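Local coordinates for protein sulfoquinovosidase (Escherichia coli, PDB 5AEG) that hydrolyses sulfoquinovosyl diacylglycerides and simple sulfoquinovosides such as sulfoquinovosyl glycerol, releasing sulfoquinovose for breakdown as a source of carbon and sulfur, at residues P185-T190 and M203-S208; Q191-H196 and L224-A229; V267-L272 and I320-Q325. One frame throughout, in Å; residues are numbered along the deposited sequence.

Overall arrangement
Contacts 1 and 2 belong to the β-rich N-terminal part of the enzyme, and contact 3 to its TIM barrel on the opposite side of the chain's centre. Contact 1 (185-190 with 203-208) and contact 2 (191-196 with 224-229) have centres 11 Å apart and interlock along the chain, since strands 186-189 and 193-197 are consecutive and pair side by side; Thr-186 OG1 and His-196 ND1, 2.7 Å apart, join them. Contact 3 (267-272 with 320-325) is remote, its nearest atoms about 37 Å from either. It alone approaches an annotated site: the side chain of Cys-268 lies about 10 Å from that of substrate-binding Gln-288.

Contact 1: P185-T190 and M203-S208; sequences PTFVST and MNFDFS
Three phenylalanines, Phe-187 from one segment and Phe-205 and Phe-207 from the other, form a buried aromatic cluster. Phe-207 directs the edge of its ring at the face of Phe-187 in a T-shaped pair, with centroids 5.0 Å apart and planes at 70°; its CE1 sits above the centre of the Phe-187 ring. Phe-205 approaches differently, its CE2 reaching the rim of Phe-187 near the plane of that ring, 3.8 Å from Phe-187 CD1. Phe-187 can meet both because its CG lies between the backbone N and carbonyl carbon (chi1 68°), turning the ring towards 203-208. Replacing Phe-187 with alanine takes away the face that the edge of Phe-207 meets and the rim beside Phe-205, which would probably open a gap between the two rings.

Aliphatic packing extends the cluster at Pro-185. Its CB touches Phe-205 CZ at 3.7 Å, and the Met-203 methyl CE comes 3.6 Å from Pro-185 CB, brought round by a bend at the end of the thioether chain (chi3 -108°).

In this galactose mutarotase-like region, strands 186-189 and 203-206 are joined by apolar side-chain packing, not backbone pairing. Strand 193-197 contributes Tyr-193 and Cys-195 against Phe-187 and Val-197 against Met-203 and Phe-205, while Ile-129 of strand 129-133 packs on Phe-187 and Phe-207. Strand 186-189 runs between strands 129-133 and 193-197; Phe-205 also touches Leu-148 of strand 145-148.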
# COMPACT_ATOMS: atom_id res chain seq x y z
N PRO A 185 -7.67 8.06 -3.82
CA PRO A 185 -8.00 9.20 -4.69
C PRO A 185 -7.29 10.46 -4.23
O PRO A 185 -7.93 11.45 -3.84
CB PRO A 185 -9.54 9.29 -4.56
CG PRO A 185 -9.78 8.82 -3.20
CD PRO A 185 -8.81 7.65 -3.00
N THR A 186 -5.96 10.41 -4.29
CA THR A 186 -5.04 11.42 -3.66
C THR A 186 -3.81 11.43 -4.59
O THR A 186 -3.28 10.37 -4.92
CB THR A 186 -4.61 10.98 -2.28
OG1 THR A 186 -5.77 10.76 -1.48
CG2 THR A 186 -3.73 12.00 -1.62
N PHE A 187 -3.38 12.61 -5.07
CA PHE A 187 -2.24 12.69 -5.96
C PHE A 187 -1.46 13.99 -5.68
O PHE A 187 -1.98 14.92 -5.01
CB PHE A 187 -2.57 12.51 -7.46
CG PHE A 187 -3.37 13.60 -8.10
CD1 PHE A 187 -4.76 13.56 -8.10
CD2 PHE A 187 -2.75 14.71 -8.70
CE1 PHE A 187 -5.48 14.54 -8.74
CE2 PHE A 187 -3.50 15.70 -9.26
CZ PHE A 187 -4.86 15.60 -9.29
N VAL A 188 -0.22 13.95 -6.10
CA VAL A 188 0.74 15.09 -6.06
C VAL A 188 1.11 15.43 -7.46
O VAL A 188 1.51 14.59 -8.27
CB VAL A 188 2.00 14.71 -5.31
CG1 VAL A 188 3.12 15.72 -5.44
CG2 VAL A 188 1.67 14.60 -3.87
N SER A 189 1.12 16.73 -7.74
CA SER A 189 1.58 17.23 -9.02
C SER A 189 2.94 17.96 -8.83
O SER A 189 3.18 18.57 -7.77
CB SER A 189 0.56 18.33 -9.50
OG SER A 189 1.15 19.05 -10.62
N THR A 190 3.71 18.00 -9.91
CA THR A 190 4.96 18.79 -9.90
C THR A 190 4.74 20.32 -9.97
O THR A 190 5.73 21.02 -9.90
CB THR A 190 5.97 18.30 -10.91
OG1 THR A 190 5.45 18.27 -12.23
CG2 THR A 190 6.49 16.87 -10.48
N MET A 203 -13.75 5.52 -8.84
CA MET A 203 -13.25 6.73 -9.53
C MET A 203 -12.24 6.28 -10.53
O MET A 203 -11.71 5.20 -10.43
CB MET A 203 -12.61 7.69 -8.50
CG MET A 203 -13.63 8.33 -7.59
SD MET A 203 -12.86 9.53 -6.44
CE MET A 203 -13.00 8.62 -5.00
N ASN A 204 -11.98 7.10 -11.52
CA ASN A 204 -10.99 6.90 -12.49
C ASN A 204 -10.26 8.23 -12.67
O ASN A 204 -10.89 9.23 -13.06
CB ASN A 204 -11.59 6.48 -13.84
CG ASN A 204 -10.50 6.13 -14.86
OD1 ASN A 204 -9.46 6.71 -14.87
ND2 ASN A 204 -10.78 5.22 -15.72
N PHE A 205 -8.99 8.24 -12.39
CA PHE A 205 -8.14 9.47 -12.50
C PHE A 205 -7.35 9.39 -13.75
O PHE A 205 -6.47 8.52 -13.86
CB PHE A 205 -7.26 9.65 -11.25
CG PHE A 205 -7.94 10.21 -10.01
CD1 PHE A 205 -9.32 10.20 -9.82
CD2 PHE A 205 -7.15 10.65 -8.97
CE1 PHE A 205 -9.86 10.68 -8.67
CE2 PHE A 205 -7.72 11.21 -7.82
CZ PHE A 205 -9.07 11.19 -7.65
N ASP A 206 -7.65 10.25 -14.75
CA ASP A 206 -7.06 10.11 -16.05
C ASP A 206 -6.00 11.22 -16.21
O ASP A 206 -6.29 12.42 -16.25
CB ASP A 206 -8.13 10.15 -17.13
CG ASP A 206 -7.57 9.98 -18.51
OD1 ASP A 206 -6.37 9.75 -18.70
OD2 ASP A 206 -8.36 10.01 -19.44
N PHE A 207 -4.75 10.80 -16.26
CA PHE A 207 -3.62 11.71 -16.37
C PHE A 207 -3.00 11.70 -17.76
O PHE A 207 -1.84 12.08 -17.93
CB PHE A 207 -2.58 11.37 -15.26
CG PHE A 207 -3.10 11.48 -13.87
CD1 PHE A 207 -3.52 12.70 -13.35
CD2 PHE A 207 -3.22 10.35 -13.07
CE1 PHE A 207 -3.96 12.78 -12.07
CE2 PHE A 207 -3.71 10.42 -11.82
CZ PHE A 207 -4.09 11.64 -11.31
N SER A 208 -3.79 11.35 -18.76
CA SER A 208 -3.33 11.13 -20.15
C SER A 208 -3.19 12.43 -20.95
O SER A 208 -2.33 12.56 -21.84
CB SER A 208 -4.35 10.28 -20.92
OG SER A 208 -4.26 9.01 -20.35

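Contact 2: Q191-H196 and L224-A229; sequences QKYYCH and LRFECA
With its CG between the backbone N and carbonyl carbon (chi1 70°), Tyr-194 swings its ring over the neighbouring strand, where Glu-227 runs alongside it, CG anti to its own carbonyl carbon (chi1 -87°). The phenol OH then donates to Glu-227 OE1 at 2.6 Å, using the anti lone pair of that oxygen, and the ring and carboxylate planes stand 85° apart. Glu-227 N lies over the centre of the Tyr-194 ring. A salt bridge from Arg-102 reaches OE1 as well, so this oxygen is gripped twice and the carboxylate probably stays ionised.

On the other face of the ladder, Cys-195 SG lies 4.1 Å from the Phe-226 ring centroid, an oblique sulfur-aromatic contact, and Tyr-193 CD1 meets the edge of Phe-226 in its plane. The strands are antiparallel: Tyr-194 with Glu-227 and His-196 with Arg-225 are hydrogen-bonded pairs.

The ladder belongs to the β-rich N-terminal part of the enzyme, where 191-196 falls in the galactose mutarotase-like region of the family. Strand 193-197 pairs on its other edge with strand 186-189, strand 221-228 is flanked on its far edge by strand 103-109, and helix 232-243 packs on Tyr-194 through Leu-242.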
# COMPACT_ATOMS: atom_id res chain seq x y z
N GLN A 191 3.48 20.79 -10.07
CA GLN A 191 3.15 22.22 -9.71
C GLN A 191 3.14 22.41 -8.22
O GLN A 191 2.77 23.44 -7.72
CB GLN A 191 1.81 22.56 -10.33
CG GLN A 191 1.89 22.54 -11.85
CD GLN A 191 0.72 23.28 -12.54
OE1 GLN A 191 0.26 24.27 -12.06
NE2 GLN A 191 0.23 22.74 -13.63
N LYS A 192 3.52 21.36 -7.45
CA LYS A 192 3.69 21.38 -6.03
C LYS A 192 2.39 21.62 -5.25
O LYS A 192 2.25 22.58 -4.44
CB LYS A 192 4.84 22.32 -5.61
CG LYS A 192 6.20 21.74 -5.95
CD LYS A 192 7.33 22.65 -5.48
CE LYS A 192 8.69 22.07 -5.82
NZ LYS A 192 9.73 22.99 -5.28
N TYR A 193 1.39 20.78 -5.54
CA TYR A 193 0.19 20.73 -4.77
C TYR A 193 -0.18 19.26 -4.66
O TYR A 193 0.29 18.45 -5.47
CB TYR A 193 -0.94 21.51 -5.39
CG TYR A 193 -1.51 20.97 -6.69
CD1 TYR A 193 -2.47 19.95 -6.69
CD2 TYR A 193 -1.14 21.49 -7.92
CE1 TYR A 193 -3.01 19.48 -7.90
CE2 TYR A 193 -1.72 21.06 -9.12
CZ TYR A 193 -2.67 20.00 -9.07
OH TYR A 193 -3.21 19.47 -10.26
N TYR A 194 -1.06 18.99 -3.74
CA TYR A 194 -1.74 17.67 -3.71
C TYR A 194 -3.18 17.92 -3.87
O TYR A 194 -3.70 19.00 -3.48
CB TYR A 194 -1.50 16.96 -2.37
CG TYR A 194 -2.16 17.48 -1.06
CD1 TYR A 194 -3.53 17.37 -0.82
CD2 TYR A 194 -1.40 18.06 -0.04
CE1 TYR A 194 -4.10 17.88 0.34
CE2 TYR A 194 -1.99 18.55 1.14
CZ TYR A 194 -3.35 18.49 1.30
OH TYR A 194 -4.02 18.94 2.44
N CYS A 195 -3.86 16.92 -4.43
CA CYS A 195 -5.33 16.90 -4.47
C CYS A 195 -5.87 15.65 -3.78
O CYS A 195 -5.41 14.55 -4.12
CB CYS A 195 -5.74 16.92 -5.91
SG CYS A 195 -7.50 16.64 -6.18
N HIS A 196 -6.74 15.81 -2.80
CA HIS A 196 -7.33 14.70 -2.07
C HIS A 196 -8.87 14.72 -2.20
O HIS A 196 -9.50 15.78 -1.99
CB HIS A 196 -6.98 14.75 -0.60
CG HIS A 196 -7.66 13.67 0.19
ND1 HIS A 196 -7.40 12.34 -0.03
CD2 HIS A 196 -8.64 13.72 1.12
CE1 HIS A 196 -8.15 11.61 0.78
NE2 HIS A 196 -8.94 12.43 1.47
N LEU A 224 -13.33 17.77 -3.00
CA LEU A 224 -11.90 17.74 -3.29
C LEU A 224 -11.18 18.83 -2.46
O LEU A 224 -11.68 19.94 -2.35
CB LEU A 224 -11.64 18.06 -4.76
CG LEU A 224 -12.38 17.25 -5.80
CD1 LEU A 224 -13.78 17.83 -6.08
CD2 LEU A 224 -11.55 17.13 -7.08
N ARG A 225 -10.00 18.53 -1.96
CA ARG A 225 -9.22 19.49 -1.18
C ARG A 225 -7.86 19.58 -1.78
O ARG A 225 -7.31 18.55 -2.20
CB ARG A 225 -9.01 18.99 0.22
CG ARG A 225 -10.18 19.20 1.18
CD ARG A 225 -9.97 18.28 2.40
NE ARG A 225 -11.21 17.63 2.74
CZ ARG A 225 -12.19 18.25 3.37
NH1 ARG A 225 -12.01 19.49 3.78
NH2 ARG A 225 -13.31 17.62 3.60
N PHE A 226 -7.29 20.78 -1.79
CA PHE A 226 -5.94 21.02 -2.35
C PHE A 226 -5.11 21.84 -1.36
O PHE A 226 -5.67 22.71 -0.58
CB PHE A 226 -5.93 21.78 -3.65
CG PHE A 226 -6.77 21.22 -4.74
CD1 PHE A 226 -8.16 21.24 -4.65
CD2 PHE A 226 -6.18 20.73 -5.89
CE1 PHE A 226 -8.92 20.78 -5.67
CE2 PHE A 226 -6.95 20.27 -6.94
CZ PHE A 226 -8.34 20.29 -6.82
N GLU A 227 -3.81 21.55 -1.29
CA GLU A 227 -2.86 22.47 -0.63
C GLU A 227 -1.65 22.51 -1.48
O GLU A 227 -1.31 21.52 -2.12
CB GLU A 227 -2.41 22.06 0.72
CG GLU A 227 -3.24 22.45 1.87
CD GLU A 227 -2.61 22.08 3.20
OE1 GLU A 227 -2.75 20.89 3.60
OE2 GLU A 227 -2.12 23.00 3.91
N CYS A 228 -0.93 23.64 -1.42
CA CYS A 228 0.33 23.81 -2.10
C CYS A 228 1.46 23.91 -1.06
O CYS A 228 1.23 24.03 0.15
CB CYS A 228 0.36 25.11 -2.92
SG CYS A 228 -0.90 25.25 -4.18
N ALA A 229 2.69 23.78 -1.57
CA ALA A 229 3.86 24.01 -0.76
C ALA A 229 5.06 24.34 -1.63
O ALA A 229 5.05 24.17 -2.85
CB ALA A 229 4.11 22.84 0.23

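Contact 3: V267-L272 and I320-Q325; sequences VCQKKL and IKQWNQ
Cys-268 opens the contact with its CB, which rests 3.9 Å from Trp-323 CH2 at the far end of the indole. One residue on, Gln-269 supplies the polar link: Trp-323 NE1 donates to Gln-269 OE1 at 2.8 Å, though the bond is bent (140° at the hydrogen) and the donor stands above the carbonyl plane. A bend in the glutamine chain (chi2 56°) brings this amide to the edge of the indole, their planes 34° apart. Arg-319 also donates to OE1, while Asp-273 accepts from NE2, so both amide atoms are fixed. A water accepts from Gln-269 NE2 at 3.1 Å and from Gln-322 NE2 at 3.3 Å.

The segments, 267-272 of helix 265-277 and 320-325 of helix 316-325, belong to the outer helical layer of the TIM barrel and run nearly parallel; their axes come no nearer than 12.8 Å, a separation bridged by the indole of Trp-323. A turn further along, Leu-272 slides past this ring in the opposite direction, placing its CD2 methyl 3.6 Å from Trp-323 CD1. Towards the barrel wall, Ile-285 of strand 282-286 touches Cys-268, Leu-272 and Trp-323 alike, and Phe-330 of strand 329-334 also packs on Trp-323.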
# COMPACT_ATOMS: atom_id res chain seq x y z
N VAL A 267 9.04 -27.12 14.57
CA VAL A 267 9.63 -26.72 13.30
C VAL A 267 10.18 -25.26 13.44
O VAL A 267 11.29 -24.98 12.98
CB VAL A 267 8.63 -26.86 12.09
CG1 VAL A 267 9.21 -26.19 10.83
CG2 VAL A 267 8.41 -28.31 11.71
N CYS A 268 9.42 -24.43 14.12
CA CYS A 268 9.83 -23.04 14.33
C CYS A 268 11.08 -23.02 15.18
O CYS A 268 12.05 -22.35 14.87
CB CYS A 268 8.74 -22.22 14.99
SG CYS A 268 7.30 -21.80 13.96
N GLN A 269 11.07 -23.82 16.23
CA GLN A 269 12.23 -23.96 17.11
C GLN A 269 13.50 -24.36 16.43
O GLN A 269 14.55 -23.67 16.66
CB GLN A 269 11.93 -24.97 18.26
CG GLN A 269 12.90 -24.89 19.42
CD GLN A 269 13.07 -23.57 20.08
OE1 GLN A 269 12.13 -22.95 20.67
NE2 GLN A 269 14.33 -23.13 20.10
N LYS A 270 13.43 -25.39 15.57
CA LYS A 270 14.62 -25.91 14.88
C LYS A 270 15.18 -24.87 13.93
O LYS A 270 16.38 -24.72 13.78
CB LYS A 270 14.33 -27.17 14.06
CG LYS A 270 14.29 -28.45 14.93
CD LYS A 270 14.54 -29.75 14.13
CE LYS A 270 16.04 -30.10 13.92
NZ LYS A 270 16.71 -29.44 12.74
N LYS A 271 14.27 -24.22 13.22
CA LYS A 271 14.70 -23.22 12.24
C LYS A 271 15.27 -21.98 12.92
O LYS A 271 16.31 -21.50 12.47
CB LYS A 271 13.60 -22.87 11.24
CG LYS A 271 13.27 -24.00 10.32
CD LYS A 271 12.24 -23.53 9.31
CE LYS A 271 11.63 -24.64 8.47
NZ LYS A 271 12.66 -25.22 7.62
N LEU A 272 14.67 -21.53 14.00
CA LEU A 272 15.20 -20.43 14.79
C LEU A 272 16.63 -20.72 15.22
O LEU A 272 17.54 -19.85 15.15
CB LEU A 272 14.35 -20.12 16.04
CG LEU A 272 14.91 -19.13 17.06
CD1 LEU A 272 14.99 -17.74 16.41
CD2 LEU A 272 14.10 -19.10 18.36
N ILE A 320 6.31 -18.74 23.63
CA ILE A 320 6.38 -17.28 23.31
C ILE A 320 7.20 -16.62 24.42
O ILE A 320 8.11 -15.85 24.14
CB ILE A 320 5.00 -16.62 23.16
CG1 ILE A 320 4.33 -17.13 21.86
CG2 ILE A 320 5.11 -15.09 23.17
CD1 ILE A 320 2.88 -16.74 21.71
N LYS A 321 6.96 -17.03 25.67
CA LYS A 321 7.71 -16.41 26.80
C LYS A 321 9.18 -16.70 26.73
O LYS A 321 10.00 -15.79 26.85
CB LYS A 321 7.12 -16.84 28.16
CG LYS A 321 5.66 -16.44 28.36
CD LYS A 321 5.50 -14.95 28.64
CE LYS A 321 4.03 -14.47 28.66
NZ LYS A 321 3.51 -13.95 27.32
N GLN A 322 9.51 -17.94 26.46
CA GLN A 322 10.88 -18.33 26.32
C GLN A 322 11.57 -17.55 25.16
O GLN A 322 12.68 -16.98 25.28
CB GLN A 322 10.92 -19.83 26.12
CG GLN A 322 12.30 -20.40 25.78
CD GLN A 322 12.29 -21.92 25.55
OE1 GLN A 322 11.57 -22.65 26.26
NE2 GLN A 322 13.09 -22.41 24.54
N TRP A 323 10.87 -17.48 24.02
CA TRP A 323 11.47 -16.74 22.89
C TRP A 323 11.67 -15.27 23.23
O TRP A 323 12.72 -14.68 22.91
CB TRP A 323 10.58 -16.94 21.59
CG TRP A 323 10.65 -18.31 20.95
CD1 TRP A 323 11.66 -19.19 21.02
CD2 TRP A 323 9.64 -18.94 20.13
NE1 TRP A 323 11.37 -20.32 20.29
CE2 TRP A 323 10.13 -20.19 19.76
CE3 TRP A 323 8.37 -18.54 19.70
CZ2 TRP A 323 9.43 -21.04 18.91
CZ3 TRP A 323 7.64 -19.44 18.89
CH2 TRP A 323 8.18 -20.66 18.52
N ASN A 324 10.68 -14.68 23.89
CA ASN A 324 10.78 -13.27 24.25
C ASN A 324 12.01 -13.06 25.15
O ASN A 324 12.83 -12.17 24.92
CB ASN A 324 9.53 -12.79 24.94
CG ASN A 324 8.35 -12.70 24.05
OD1 ASN A 324 8.36 -12.86 22.76
ND2 ASN A 324 7.29 -12.42 24.69
N GLN A 325 12.20 -13.95 26.13
CA GLN A 325 13.47 -13.92 26.93
C GLN A 325 14.73 -13.92 26.17
O GLN A 325 15.70 -13.34 26.64
CB GLN A 325 13.54 -15.06 27.95
CG GLN A 325 12.71 -14.70 29.19
CD GLN A 325 12.30 -15.94 30.01
OE1 GLN A 325 13.00 -16.96 29.99
NE2 GLN A 325 11.19 -15.84 30.75
O HOH W 1 14.73 -20.89 22.18